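Local coordinates for Alpha/beta hydrolase fold protein (Nakamurella multipartita, PDB 4Y7D) that probably acts as a hydrolase of the alpha/beta hydrolase fold, its substrate not established, at residues 260-263 against 267-270; 244-249 against 253-258; 112-117 against 236-241. One frame throughout, in Å; residues are numbered along the deposited sequence. Where two conformers were deposited one is given.

Contact 1: residues 260-263 against 267-270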
loop_
_atom_site.group_PDB
_atom_site.type_symbol
_atom_site.label_atom_id
_atom_site.label_comp_id
_atom_site.label_asym_id
_atom_site.label_seq_id
_atom_site.Cartn_x
_atom_site.Cartn_y
_atom_site.Cartn_z
ATOM N N PHE A 260 8.472 -8.208 13.046
ATOM C CA PHE A 260 8.551 -7.204 14.076
ATOM C C PHE A 260 7.160 -6.679 14.406
ATOM O O PHE A 260 6.827 -6.541 15.570
ATOM C CB PHE A 260 9.452 -6.025 13.637
ATOM C CG PHE A 260 9.457 -4.858 14.574
ATOM C CD1 PHE A 260 10.141 -4.922 15.761
ATOM C CD2 PHE A 260 8.834 -3.677 14.247
ATOM C CE1 PHE A 260 10.148 -3.848 16.613
ATOM C CE2 PHE A 260 8.851 -2.589 15.096
ATOM C CZ PHE A 260 9.539 -2.684 16.282
ATOM N N ALA A 261 6.398 -6.309 13.384
ATOM C CA ALA A 261 5.081 -5.716 13.571
ATOM C C ALA A 261 4.174 -6.690 14.314
ATOM O O ALA A 261 3.535 -6.284 15.285
ATOM C CB ALA A 261 4.487 -5.291 12.239
ATOM N N ALA A 262 4.170 -7.969 13.906
ATOM C CA ALA A 262 3.338 -8.955 14.563
ATOM C C ALA A 262 3.740 -9.161 16.026
ATOM O O ALA A 262 2.873 -9.353 16.892
ATOM C CB ALA A 262 3.318 -10.249 13.801
ATOM N N ALA A 263 5.049 -9.045 16.321
ATOM C CA ALA A 263 5.546 -9.216 17.673
ATOM C C ALA A 263 5.154 -8.064 18.543
ATOM O O ALA A 263 5.052 -8.216 19.752
ATOM C CB ALA A 263 7.066 -9.406 17.649
ATOM N N GLY A 267 -2.089 -9.925 19.989
ATOM C CA GLY A 267 -3.265 -10.584 19.368
ATOM C C GLY A 267 -3.240 -10.595 17.852
ATOM O O GLY A 267 -4.150 -11.102 17.217
ATOM N N SER A 268 -2.204 -10.010 17.230
ATOM C CA SER A 268 -2.088 -10.001 15.763
ATOM C C SER A 268 -1.817 -11.366 15.215
ATOM O O SER A 268 -1.344 -12.272 15.920
ATOM C CB SER A 268 -1.013 -8.976 15.282
ATOM O OG SER A 268 0.260 -9.445 15.604
ATOM N N GLU A 269 -2.188 -11.538 13.962
ATOM C CA GLU A 269 -1.942 -12.741 13.190
ATOM C C GLU A 269 -0.950 -12.416 12.073
ATOM O O GLU A 269 -1.114 -11.394 11.392
ATOM C CB GLU A 269 -3.220 -13.212 12.521
ATOM C CG GLU A 269 -4.364 -13.487 13.453
ATOM C CD GLU A 269 -5.578 -13.969 12.681
ATOM O OE1 GLU A 269 -5.800 -13.594 11.483
ATOM O OE2 GLU A 269 -6.314 -14.743 13.276
ATOM N N LEU A 270 0.039 -13.272 11.885
ATOM C CA LEU A 270 1.019 -13.135 10.816
ATOM C C LEU A 270 0.814 -14.261 9.811
ATOM O O LEU A 270 0.779 -15.435 10.182
ATOM C CB LEU A 270 2.435 -13.233 11.402
ATOM C CG LEU A 270 3.610 -13.105 10.443
ATOM C CD1 LEU A 270 3.613 -11.819 9.618
ATOM C CD2 LEU A 270 4.858 -13.212 11.313
#
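Ala262 meets Ser268 and Leu270 where the last full turn of helix 255-264 passes the start of strand 269-273, the second half of a beta-alpha-beta crossover in the alpha/beta hydrolase fold. It is a worked example of a short return loop bringing a helix back onto its sheet: here an alanine on the helix lets side chains of the returning segment come close to the helix backbone. The methyl of Ala262 points at that segment and lies between two neighbours, with its CB 3.6 Å from Ser268 OG and 3.9 Å from Leu270 CB. For Leu270 it is therefore mainly the root of the side chain that touches. Its CG stands anti to the backbone N (chi1 -180°), and of the two branch ends CD2 comes closer to the methyl, 4.2 Å from Ala262 CB. Beyond the alanine, Leu270 also lies on Ser258 and Arg259 of the same helix and on Val244 of the adjoining strand. Ser268 adopts the rotamer in which OG sits between its own backbone N and carbonyl carbon (chi1 71°), which turns the hydroxyl to the helix. Its hydrogen-bond partner is Ile265 O, just past the helix end. On the other side of the chain, Glu269 leads away from the helix and forms a salt bridge with Arg293. The serine hydroxyl also lies close to a second carbonyl: Ser268 OG is 2.9 Å from Ala262 O.

Contact 2: residues 244-249 against 253-258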
loop_
_atom_site.group_PDB
_atom_site.type_symbol
_atom_site.label_atom_id
_atom_site.label_comp_id
_atom_site.label_asym_id
_atom_site.label_seq_id
_atom_site.Cartn_x
_atom_site.Cartn_y
_atom_site.Cartn_z
ATOM N N VAL A 244 -1.199 -9.225 9.595
ATOM C CA VAL A 244 0.071 -8.816 8.988
ATOM C C VAL A 244 0.423 -9.882 7.928
ATOM O O VAL A 244 0.394 -11.067 8.244
ATOM C CB VAL A 244 1.156 -8.773 10.041
ATOM C CG1 VAL A 244 2.438 -8.221 9.442
ATOM C CG2 VAL A 244 0.723 -7.913 11.236
ATOM N N VAL A 245 0.705 -9.457 6.707
ATOM C CA VAL A 245 0.928 -10.365 5.566
ATOM C C VAL A 245 2.294 -10.102 4.959
ATOM O O VAL A 245 2.578 -8.957 4.562
ATOM C CB VAL A 245 -0.144 -10.208 4.481
ATOM C CG1 VAL A 245 0.065 -11.212 3.350
ATOM C CG2 VAL A 245 -1.537 -10.329 5.064
ATOM N N SER A 246 3.100 -11.174 4.843
ATOM C CA SER A 246 4.433 -11.090 4.276
ATOM C C SER A 246 4.713 -12.213 3.272
ATOM O O SER A 246 4.510 -13.369 3.521
ATOM C CB SER A 246 5.498 -11.124 5.385
ATOM O OG SER A 246 6.814 -11.148 4.850
ATOM N N GLY A 247 5.223 -11.835 2.118
ATOM C CA GLY A 247 5.757 -12.789 1.156
ATOM C C GLY A 247 7.195 -13.083 1.501
ATOM O O GLY A 247 8.005 -12.156 1.713
ATOM N N THR A 248 7.558 -14.376 1.546
ATOM C CA THR A 248 8.874 -14.726 2.081
ATOM C C THR A 248 10.043 -14.312 1.187
ATOM O O THR A 248 11.180 -14.243 1.668
ATOM C CB THR A 248 9.011 -16.231 2.381
ATOM O OG1 THR A 248 9.080 -16.997 1.161
ATOM C CG2 THR A 248 7.923 -16.686 3.302
ATOM N N ALA A 249 9.762 -14.048 -0.082
ATOM C CA ALA A 249 10.783 -13.647 -1.043
ATOM C C ALA A 249 10.756 -12.136 -1.334
ATOM O O ALA A 249 11.406 -11.710 -2.276
ATOM C CB ALA A 249 10.600 -14.399 -2.318
ATOM N N VAL A 253 10.256 -4.708 0.891
ATOM C CA VAL A 253 10.142 -4.535 2.343
ATOM C C VAL A 253 10.458 -5.877 2.978
ATOM O O VAL A 253 9.692 -6.867 2.815
ATOM C CB VAL A 253 8.741 -4.031 2.741
ATOM C CG1 VAL A 253 8.550 -4.010 4.261
ATOM C CG2 VAL A 253 8.524 -2.647 2.156
ATOM N N ASP A 254 11.588 -5.949 3.645
ATOM C CA ASP A 254 12.018 -7.225 4.215
ATOM C C ASP A 254 10.966 -7.884 5.105
ATOM O O ASP A 254 10.264 -7.198 5.836
ATOM C CB ASP A 254 13.299 -7.115 5.036
ATOM C CG ASP A 254 13.929 -8.468 5.249
ATOM O OD1 ASP A 254 14.668 -8.973 4.324
ATOM O OD2 ASP A 254 13.740 -9.050 6.308
ATOM N N PRO A 255 10.829 -9.213 5.004
ATOM C CA PRO A 255 9.909 -9.917 5.926
ATOM C C PRO A 255 10.096 -9.579 7.422
ATOM O O PRO A 255 9.120 -9.670 8.218
ATOM C CB PRO A 255 10.154 -11.385 5.613
ATOM C CG PRO A 255 10.478 -11.365 4.135
ATOM C CD PRO A 255 11.359 -10.115 3.967
ATOM N N GLU A 256 11.311 -9.188 7.826
ATOM C CA GLU A 256 11.568 -8.824 9.223
ATOM C C GLU A 256 10.676 -7.681 9.672
ATOM O O GLU A 256 10.322 -7.584 10.881
ATOM C CB GLU A 256 13.064 -8.403 9.443
ATOM C CG GLU A 256 13.418 -7.912 10.862
ATOM C CD GLU A 256 13.234 -6.361 11.181
ATOM O OE1 GLU A 256 13.017 -5.526 10.237
ATOM O OE2 GLU A 256 13.335 -5.991 12.419
ATOM N N PHE A 257 10.297 -6.786 8.750
ATOM C CA PHE A 257 9.402 -5.701 9.146
ATOM C C PHE A 257 8.055 -6.265 9.626
ATOM O O PHE A 257 7.450 -5.734 10.608
ATOM C CB PHE A 257 9.137 -4.719 8.022
ATOM C CG PHE A 257 10.290 -3.767 7.745
ATOM C CD1 PHE A 257 10.432 -2.630 8.477
ATOM C CD2 PHE A 257 11.205 -4.020 6.738
ATOM C CE1 PHE A 257 11.482 -1.758 8.250
ATOM C CE2 PHE A 257 12.284 -3.152 6.504
ATOM C CZ PHE A 257 12.403 -2.010 7.259
ATOM N N SER A 258 7.592 -7.280 8.922
ATOM C CA SER A 258 6.315 -7.894 9.323
ATOM C C SER A 258 6.394 -8.755 10.605
ATOM O O SER A 258 5.427 -8.793 11.387
ATOM C CB SER A 258 5.773 -8.717 8.182
ATOM O OG SER A 258 5.366 -7.919 7.056
HETATM O O HOH W 1 6.996 -8.912 3.263
#
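With chi1 at 175°, Ser246 swings OG opposite its own amide nitrogen and toward the first turn of helix 255-264; Ser258, at chi1 -68°, lays OG alongside strand 242-247. The two serines meet by a methylene and an oxygen, Ser246 CB lying 3.6 Å from Ser258 OG, while the two hydroxyls, Ser246 OG and Ser258 OG, are 4.2 Å apart and not paired by a hydrogen bond. Two residues earlier on the strand, Val244 uses a single branch: CG1 comes 3.6 Å from Ser258 CB. At the other end the Pro255 ring packs against Ser246 and Gly247; its CB is 3.4 Å from Ser246 OG, and its CG lies 3.6 Å from Gly247 O.

These contacts close the first half of a beta-alpha-beta crossover in the alpha/beta hydrolase fold, where the chain leaves a strand and enters the helix that packs on the sheet. Asp254 is the N-cap of that helix. Its OD2 accepts from Glu256 N at 2.9 Å, nearly straight at 165°, from the anti side and somewhat out of the carboxylate plane. Just before it, Val253 lies against Ser107 and His278.

No direct hydrogen bond joins strand and helix here. Ser246 OG instead binds a water at 2.7 Å; the bond of that water to Val253 O is weak and long, so the bridge is a tentative one. The two elements thus meet by van der Waals contacts, several of them carbon against oxygen, while the buried serine hydroxyl finds a polar partner in water and the cap takes up Glu256 N at the helix start.

Contact 3: residues 112-117 against 236-241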
loop_
_atom_site.group_PDB
_atom_site.type_symbol
_atom_site.label_atom_id
_atom_site.label_comp_id
_atom_site.label_asym_id
_atom_site.label_seq_id
_atom_site.Cartn_x
_atom_site.Cartn_y
_atom_site.Cartn_z
ATOM N N SER A 112 2.183 5.743 8.458
ATOM C CA SER A 112 1.061 6.609 8.777
ATOM C C SER A 112 -0.140 5.750 9.260
ATOM O O SER A 112 -0.893 6.183 10.131
ATOM C CB SER A 112 0.668 7.432 7.568
ATOM O OG SER A 112 0.290 6.677 6.418
ATOM N N SER A 113 -0.273 4.561 8.731
ATOM C CA SER A 113 -1.400 3.675 9.141
ATOM C C SER A 113 -1.154 3.160 10.566
ATOM O O SER A 113 -2.099 3.135 11.412
ATOM C CB SER A 113 -1.553 2.532 8.169
ATOM O OG SER A 113 -1.837 2.989 6.847
ATOM N N TYR A 114 0.079 2.694 10.844
ATOM C CA TYR A 114 0.431 2.305 12.186
ATOM C C TYR A 114 0.239 3.461 13.169
ATOM O O TYR A 114 -0.303 3.239 14.284
ATOM C CB TYR A 114 1.828 1.761 12.295
ATOM C CG TYR A 114 2.034 0.394 11.690
ATOM C CD1 TYR A 114 1.196 -0.698 12.027
ATOM C CD2 TYR A 114 3.032 0.178 10.760
ATOM C CE1 TYR A 114 1.419 -1.949 11.524
ATOM C CE2 TYR A 114 3.279 -1.094 10.233
ATOM C CZ TYR A 114 2.457 -2.154 10.592
ATOM O OH TYR A 114 2.676 -3.403 10.090
ATOM N N ARG A 115 0.646 4.668 12.805
ATOM C CA ARG A 115 0.409 5.804 13.704
ATOM C C ARG A 115 -1.091 6.073 13.990
ATOM O O ARG A 115 -1.468 6.483 15.104
ATOM C CB ARG A 115 1.091 7.080 13.209
ATOM C CG ARG A 115 2.621 7.084 13.299
ATOM C CD ARG A 115 3.146 6.707 14.685
ATOM N NE ARG A 115 2.799 7.744 15.652
ATOM C CZ ARG A 115 2.780 7.588 16.962
ATOM N NH1 ARG A 115 2.957 6.386 17.528
ATOM N NH2 ARG A 115 2.488 8.649 17.712
ATOM N N LEU A 116 -1.918 5.908 12.974
ATOM C CA LEU A 116 -3.353 6.087 13.141
ATOM C C LEU A 116 -3.872 5.044 14.139
ATOM O O LEU A 116 -4.585 5.366 15.094
ATOM C CB LEU A 116 -4.063 5.930 11.797
ATOM C CG LEU A 116 -5.585 6.146 11.840
ATOM C CD1 LEU A 116 -5.944 7.589 12.228
ATOM C CD2 LEU A 116 -6.230 5.790 10.529
ATOM N N ALA A 117 -3.486 3.779 13.945
ATOM C CA ALA A 117 -3.931 2.737 14.865
ATOM C C ALA A 117 -3.389 2.925 16.293
ATOM O O ALA A 117 -4.089 2.621 17.263
ATOM C CB ALA A 117 -3.595 1.327 14.326
ATOM N N ASP A 236 3.272 -1.224 19.658
ATOM C CA ASP A 236 2.803 -1.937 20.845
ATOM C C ASP A 236 1.571 -1.297 21.459
ATOM O O ASP A 236 0.889 -1.924 22.256
ATOM C CB ASP A 236 3.928 -2.027 21.874
ATOM C CG ASP A 236 4.514 -0.670 22.221
ATOM O OD1 ASP A 236 5.212 -0.061 21.396
ATOM O OD2 ASP A 236 4.254 -0.196 23.338
ATOM N N ARG A 237 1.275 -0.055 21.078
ATOM C CA ARG A 237 0.062 0.633 21.541
ATOM C C ARG A 237 -1.208 0.148 20.812
ATOM O O ARG A 237 -2.339 0.425 21.251
ATOM C CB ARG A 237 0.189 2.150 21.328
ATOM C CG ARG A 237 1.269 2.820 22.172
ATOM C CD ARG A 237 1.444 4.281 21.784
ATOM N NE ARG A 237 0.263 5.108 22.091
ATOM C CZ ARG A 237 0.120 6.411 21.796
ATOM N NH1 ARG A 237 1.071 7.101 21.178
ATOM N NH2 ARG A 237 -1.002 7.038 22.118
ATOM N N ILE A 238 -1.037 -0.538 19.699
ATOM C CA ILE A 238 -2.180 -0.911 18.836
ATOM C C ILE A 238 -3.017 -2.004 19.451
ATOM O O ILE A 238 -2.477 -3.047 19.852
ATOM C CB ILE A 238 -1.685 -1.296 17.415
ATOM C CG1 ILE A 238 -1.012 -0.102 16.754
ATOM C CG2 ILE A 238 -2.796 -1.889 16.550
ATOM C CD1 ILE A 238 -0.361 -0.466 15.421
ATOM N N THR A 239 -4.334 -1.756 19.550
ATOM C CA THR A 239 -5.284 -2.733 20.073
ATOM C C THR A 239 -6.268 -3.249 19.061
ATOM O O THR A 239 -7.095 -4.104 19.407
ATOM C CB THR A 239 -6.071 -2.165 21.300
ATOM O OG1 THR A 239 -6.680 -0.901 20.956
ATOM C CG2 THR A 239 -5.084 -2.069 22.526
ATOM N N ALA A 240 -6.193 -2.753 17.824
ATOM C CA ALA A 240 -7.072 -3.254 16.766
ATOM C C ALA A 240 -6.726 -4.677 16.432
ATOM O O ALA A 240 -5.556 -5.021 16.429
ATOM C CB ALA A 240 -6.916 -2.418 15.499
ATOM N N PRO A 241 -7.740 -5.479 16.052
ATOM C CA PRO A 241 -7.524 -6.780 15.437
ATOM C C PRO A 241 -6.751 -6.572 14.166
ATOM O O PRO A 241 -7.066 -5.635 13.390
ATOM C CB PRO A 241 -8.954 -7.246 15.115
ATOM C CG PRO A 241 -9.825 -6.505 16.010
ATOM C CD PRO A 241 -9.175 -5.167 16.175
HETATM O O HOH W 2 -5.444 0.247 17.700
#
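Ile238 sets the tight part of this contact, reaching from the loop before strand 242-247 to helix 110-119. Its CG1 branch runs extended (chi2 173°), so two successive carbons meet the helix: CG1 lies 3.8 Å from Ala117 CB, and CD1 goes on to come 3.7 Å from Tyr114 CD1. The other branch, CG2, closes on the same alanine methyl. CD1 approaches the tyrosine ring obliquely, and the phenol oxygen, beyond this apolar patch, is hydrogen-bonded to Ser129 OG. Within the alpha/beta hydrolase fold, the contact brings a helix that packs on the central sheet, the one following strand 101-106, against a loop more than a hundred residues later, just before that loop enters the sheet as strand 242-247. At one margin the packing gives way to water: a single molecule donates to Ala117 O at 2.8 Å and accepts from Thr239 N at 2.9 Å, joining the two backbones. At the other margin Arg115, bent at chi2 and chi3, curls back to the exposed Arg237, whose two modelled conformers make its geometry tentative. In one of them Arg115 NH2 and Arg237 NH1 are 4.1 Å apart, with guanidinium planes inclined at 61°. The pair gathers round a shared anion, for both make salt bridges to Glu234 OE1; Arg115 NH1 also donates to Leu233 O, and Arg115 NH2 has a further salt bridge with Asp83.

Overall arrangement
Contacts 1 and 2 hold the same helix, 255-264, against neighbouring strands of one sheet: contact 2 where the chain enters the helix, contact 1 where it returns. They also touch, Glu269 O lying 2.8 Å from Val244 N in a probable hydrogen bond. Contact 2 is largely buried, whereas contact 1 lies at the surface and is the smallest. Contact 3, also mostly buried, joins parts far apart in sequence and leads into the strand of contact 2. It meets contact 1 through Ala261 CB and Tyr114 OH. A water joins backbones in contact 3 but spans contact 2 only weakly; contact 3 alone brings charged groups together, while contact 1 rests on a methyl and a serine hydroxyl.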